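Local coordinates for hypothetical protein ybgI (Escherichia coli, Escherichia coli O157:H7, PDB 1NMO) that binds a pair of iron ions in a ring-shaped hexamer and may take part in the degradation of radiation-damaged nucleotides, at residues R152-C157 against H209-G214; T192-E197 against A213-T218. All coordinates share one frame; numbering follows the deposited sequence.

Interaction 1. Residues R152-C157 against H209-G214; sequences RKPLWC and HFYAAG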
# COMPACT_ATOMS: atom_id res chain seq x y z
N ARG A 152 -14.05 14.26 -6.87
CA ARG A 152 -13.78 14.00 -5.44
C ARG A 152 -14.90 13.18 -4.86
O ARG A 152 -16.04 13.49 -5.10
CB ARG A 152 -13.70 15.35 -4.65
CG ARG A 152 -13.59 15.20 -3.06
CD ARG A 152 -13.52 16.56 -2.38
NE ARG A 152 -13.15 16.51 -0.96
CZ ARG A 152 -14.02 16.35 0.04
NH1 ARG A 152 -15.30 16.22 -0.21
NH2 ARG A 152 -13.58 16.32 1.32
N LYS A 153 -14.59 12.14 -4.08
CA LYS A 153 -15.66 11.29 -3.46
C LYS A 153 -16.36 12.01 -2.31
O LYS A 153 -15.74 12.37 -1.30
CB LYS A 153 -15.04 9.99 -2.92
CG LYS A 153 -16.07 8.93 -2.40
CD LYS A 153 -15.36 7.66 -1.90
CE LYS A 153 -16.32 6.54 -1.49
NZ LYS A 153 -17.18 7.01 -0.32
N PRO A 154 -17.68 12.19 -2.40
CA PRO A 154 -18.21 12.89 -1.23
C PRO A 154 -18.58 11.96 -0.07
O PRO A 154 -18.75 10.73 -0.21
CB PRO A 154 -19.48 13.53 -1.80
CG PRO A 154 -20.03 12.29 -2.54
CD PRO A 154 -18.77 11.91 -3.37
N LEU A 155 -18.74 12.56 1.11
CA LEU A 155 -19.21 11.79 2.26
C LEU A 155 -20.71 11.73 2.01
O LEU A 155 -21.33 12.76 1.82
CB LEU A 155 -19.00 12.55 3.58
CG LEU A 155 -19.94 12.10 4.73
CD1 LEU A 155 -19.90 10.58 4.75
CD2 LEU A 155 -19.47 12.59 6.09
N TRP A 156 -21.31 10.54 1.98
CA TRP A 156 -22.77 10.46 1.78
C TRP A 156 -23.43 9.70 2.94
O TRP A 156 -23.01 8.60 3.30
CB TRP A 156 -23.11 9.79 0.46
CG TRP A 156 -24.58 9.25 0.32
CD1 TRP A 156 -25.75 9.96 0.50
CD2 TRP A 156 -24.98 7.90 0.01
NE1 TRP A 156 -26.84 9.12 0.35
CE2 TRP A 156 -26.39 7.87 0.04
CE3 TRP A 156 -24.29 6.72 -0.29
CZ2 TRP A 156 -27.12 6.70 -0.22
CZ3 TRP A 156 -25.02 5.57 -0.54
CH2 TRP A 156 -26.41 5.57 -0.51
N CYS A 157 -24.42 10.33 3.55
CA CYS A 157 -25.11 9.68 4.62
C CYS A 157 -26.56 9.64 4.19
O CYS A 157 -27.26 10.66 4.24
CB CYS A 157 -24.92 10.47 5.92
SG CYS A 157 -25.92 9.82 7.30
N HIS A 209 -30.99 12.57 2.42
CA HIS A 209 -29.69 12.17 1.97
C HIS A 209 -28.81 13.38 2.20
O HIS A 209 -29.19 14.49 1.79
CB HIS A 209 -29.71 11.88 0.46
CG HIS A 209 -30.37 10.58 0.11
ND1 HIS A 209 -29.77 9.36 0.34
CD2 HIS A 209 -31.61 10.31 -0.38
CE1 HIS A 209 -30.61 8.38 0.01
NE2 HIS A 209 -31.73 8.93 -0.43
N PHE A 210 -27.63 13.19 2.80
CA PHE A 210 -26.73 14.33 3.02
C PHE A 210 -25.40 14.02 2.34
O PHE A 210 -24.95 12.89 2.43
CB PHE A 210 -26.50 14.61 4.53
CG PHE A 210 -25.36 15.49 4.75
CD1 PHE A 210 -25.43 16.84 4.41
CD2 PHE A 210 -24.15 14.98 5.20
CE1 PHE A 210 -24.32 17.69 4.51
CE2 PHE A 210 -23.02 15.82 5.29
CZ PHE A 210 -23.12 17.18 4.94
N TYR A 211 -24.79 15.01 1.69
CA TYR A 211 -23.51 14.88 0.97
C TYR A 211 -22.62 16.02 1.44
O TYR A 211 -23.08 17.18 1.45
CB TYR A 211 -23.68 15.08 -0.56
CG TYR A 211 -24.62 14.10 -1.14
CD1 TYR A 211 -25.97 14.25 -1.00
CD2 TYR A 211 -24.13 12.91 -1.69
CE1 TYR A 211 -26.84 13.20 -1.37
CE2 TYR A 211 -24.95 11.89 -2.08
CZ TYR A 211 -26.32 12.02 -1.92
OH TYR A 211 -27.14 10.93 -2.29
N ALA A 212 -21.36 15.72 1.82
CA ALA A 212 -20.42 16.78 2.24
C ALA A 212 -19.52 16.63 1.04
O ALA A 212 -18.72 15.70 1.01
CB ALA A 212 -19.72 16.40 3.50
N ALA A 213 -19.66 17.49 0.03
CA ALA A 213 -18.93 17.27 -1.21
C ALA A 213 -17.59 17.91 -1.30
O ALA A 213 -16.97 17.85 -2.37
CB ALA A 213 -19.76 17.69 -2.38
N GLY A 214 -17.14 18.50 -0.19
CA GLY A 214 -15.84 19.16 -0.16
C GLY A 214 -15.93 20.66 -0.17
O GLY A 214 -16.66 21.22 -0.98
O HOH W 1 -16.97 15.42 -3.01
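Trp156 and His209 meet at their rims, where the indole NE1 of Trp156 donates to the imidazole ND1 of His209 over 2.9 Å in a nearly straight bond. The acceptor lies in the indole plane, whereas the donor stands somewhat off the imidazole plane. With ND1 serving as acceptor, NE2 is implied to carry the proton of this imidazole, consistent with its hydrogen bond to Pro162 O. Tyr211 completes the aromatic cluster: its ring runs alongside the indole, almost parallel to it (planes at 11°), but slid so far that the two barely overlap. Trp156 CD1 comes to 3.2 Å from Tyr211 CZ. The phenol reaches on to Gly139 O at the start of helix 139-150. Trp156 holds CG anti to its own N (chi1 162°), while Tyr211 sets CG beside its N (chi1 -59°); these different choices turn both rings the same way, side by side.

On the other face of the sheet, Leu155 CB rests on Ala212 CB at 3.9 Å, a small methyl that allows close approach. Cys157 and Phe210 share this face and pack against helix 197-205.

Beyond the strands, the guanidinium of Arg152 lies against the backbone of Gly214, whose CA sits over one face, offset toward the rim; a residue without a side chain suits this place. The approach is so tight that its detail is doubtful. Arg152 NH2 binds Pro246 O. Pro154, which has no N-H to offer, stands just ahead of the first strand bond.

Four backbone bonds underlie all this, among them Cys157 N to Phe210 O at 2.8 Å. They pair Leu155 with Ala212 and Cys157 with Phe210, flanking the non-hydrogen-bonded pair Trp156-Tyr211: an antiparallel ladder at the edge of a six-stranded mixed sheet.

Interaction 2. Residues T192-E197 against A213-T218; sequences TGEVSE and AGHHAT. With FE (Fe (III) ion), chain G.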
# COMPACT_ATOMS: atom_id res chain seq x y z
N THR A 192 -23.56 20.08 0.73
CA THR A 192 -22.87 21.33 1.05
C THR A 192 -21.41 20.98 0.93
O THR A 192 -21.11 20.01 0.26
CB THR A 192 -23.24 21.84 2.41
OG1 THR A 192 -22.53 23.06 2.64
CG2 THR A 192 -22.83 20.82 3.49
N GLY A 193 -20.50 21.71 1.55
CA GLY A 193 -19.09 21.30 1.37
C GLY A 193 -18.51 20.50 2.54
O GLY A 193 -17.90 19.46 2.38
N GLU A 194 -18.70 21.01 3.74
CA GLU A 194 -18.15 20.38 4.92
C GLU A 194 -19.23 19.67 5.72
O GLU A 194 -20.43 19.76 5.40
CB GLU A 194 -17.50 21.45 5.79
CG GLU A 194 -16.70 22.45 5.07
CD GLU A 194 -15.78 23.18 6.04
OE1 GLU A 194 -15.97 22.92 7.25
OE2 GLU A 194 -14.88 24.00 5.61
N VAL A 195 -18.79 18.98 6.78
CA VAL A 195 -19.67 18.24 7.66
C VAL A 195 -19.20 18.41 9.12
O VAL A 195 -17.98 18.51 9.38
CB VAL A 195 -19.71 16.72 7.27
CG1 VAL A 195 -18.38 16.04 7.62
CG2 VAL A 195 -20.87 15.99 7.96
N SER A 196 -20.15 18.50 10.05
CA SER A 196 -19.77 18.53 11.45
C SER A 196 -20.43 17.35 12.17
O SER A 196 -21.26 16.55 11.59
CB SER A 196 -20.15 19.85 12.13
OG SER A 196 -19.40 20.90 11.52
N GLU A 197 -20.06 17.18 13.43
CA GLU A 197 -20.61 16.04 14.18
C GLU A 197 -22.15 16.07 14.16
O GLU A 197 -22.82 15.08 13.91
CB GLU A 197 -20.05 16.12 15.63
CG GLU A 197 -20.29 14.91 16.61
CD GLU A 197 -21.71 14.89 17.16
OE1 GLU A 197 -22.25 16.02 17.24
OE2 GLU A 197 -22.25 13.79 17.50
N ALA A 213 -19.66 17.49 0.03
CA ALA A 213 -18.93 17.27 -1.21
C ALA A 213 -17.59 17.91 -1.30
O ALA A 213 -16.97 17.85 -2.37
CB ALA A 213 -19.76 17.69 -2.38
N GLY A 214 -17.14 18.50 -0.19
CA GLY A 214 -15.84 19.16 -0.16
C GLY A 214 -15.93 20.66 -0.17
O GLY A 214 -16.66 21.22 -0.98
N HIS A 215 -15.18 21.36 0.67
CA HIS A 215 -15.25 22.82 0.67
C HIS A 215 -14.65 23.44 -0.58
O HIS A 215 -15.30 24.24 -1.33
CB HIS A 215 -14.54 23.43 1.87
CG HIS A 215 -14.88 24.87 2.07
ND1 HIS A 215 -15.27 25.40 3.28
CD2 HIS A 215 -14.81 25.91 1.21
CE1 HIS A 215 -15.42 26.71 3.17
NE2 HIS A 215 -15.15 27.04 1.92
N HIS A 216 -13.37 23.15 -0.77
CA HIS A 216 -12.70 23.62 -2.00
C HIS A 216 -13.37 23.08 -3.30
O HIS A 216 -13.55 23.83 -4.29
CB HIS A 216 -11.27 23.15 -2.01
CG HIS A 216 -10.56 23.50 -3.27
ND1 HIS A 216 -9.81 24.66 -3.41
CD2 HIS A 216 -10.45 22.81 -4.44
CE1 HIS A 216 -9.26 24.67 -4.62
NE2 HIS A 216 -9.63 23.56 -5.26
N ALA A 217 -13.69 21.78 -3.30
CA ALA A 217 -14.32 21.11 -4.42
C ALA A 217 -15.61 21.83 -4.90
O ALA A 217 -15.84 21.97 -6.10
CB ALA A 217 -14.62 19.62 -4.01
N THR A 218 -16.40 22.35 -3.97
CA THR A 218 -17.62 23.04 -4.32
C THR A 218 -17.54 24.55 -4.57
O THR A 218 -18.55 25.17 -5.04
CB THR A 218 -18.73 22.75 -3.26
OG1 THR A 218 -18.31 23.24 -1.97
CG2 THR A 218 -18.97 21.17 -3.17
FE FE G . -15.87 29.12 1.42
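The dinuclear iron site of this NIF3-family protein takes one of its ligands from this contact, in which a metal-bound histidine is backed by a carboxylate. His215 NE2 coordinates an iron ion at 2.3 Å, and from its other nitrogen, His215 ND1, the ring donates to Glu194 OE2 over 2.7 Å. Histidine suits the place because its two nitrogens can serve metal and carboxylate at once; the bond at ND1 restricts rotation of the ring, and the negative charge probably makes NE2 a stronger donor to the metal. The proton reaches OE2 on its anti side, 25° out of the carboxylate plane, and the carboxylate and ring planes are turned 59° apart. An extended chain beyond CG carries the glutamate to the ring edge, while His215 places CG anti to its backbone N (chi1 -167°).

His64 and Glu219 complete the protein ligands of this iron, and Glu219 also binds the second one. Glu194 OE2 has another partner in the backbone N of Glu197 of a neighbouring subunit, so the second shell of the site spans a subunit interface of the hexamer.

Behind the histidine, backbone bonds join the two loops. Ala213 N donates to Thr192 O at 2.9 Å, and Gly214 N meets a lone pair of Gly193 O at 2.8 Å. Both glycines suit their places: a side chain on Gly193 would strike Gly214 O, and Gly214 adopts a positive phi, where a CB would be pressed against the preceding carbonyl. Thr218, at the end of the short, weakly bonded helix that begins near His215, reaches back to Gly214 O. Thr218 N and Thr218 OG1 both donate to it, the hydroxyl in the carbonyl plane, with Thr218 OG1 lying 2.8 Å from Gly214 O.

Followed from the N terminus, the chain first passes through 152-157, which holds strand 155-157, outermost on this side of the six-stranded sheet within the chain, then through 192-197, and returns to both in the continuous run 209-218. Interaction 1 closes a loop of 51 intervening residues and interaction 2 one of 15. The two cross: 192-197 lies inside the loop of interaction 1, while its partner runs on past the end of it, sharing Ala213 and Gly214. Strand 209-212 lies between strands 155-157 and 189-192, and Tyr211 O is 3.0 Å from Thr192 N, a probable hydrogen bond. Together the contacts tie the sheet edge to the loop after 189-192 and to the metal-binding turn 215-218.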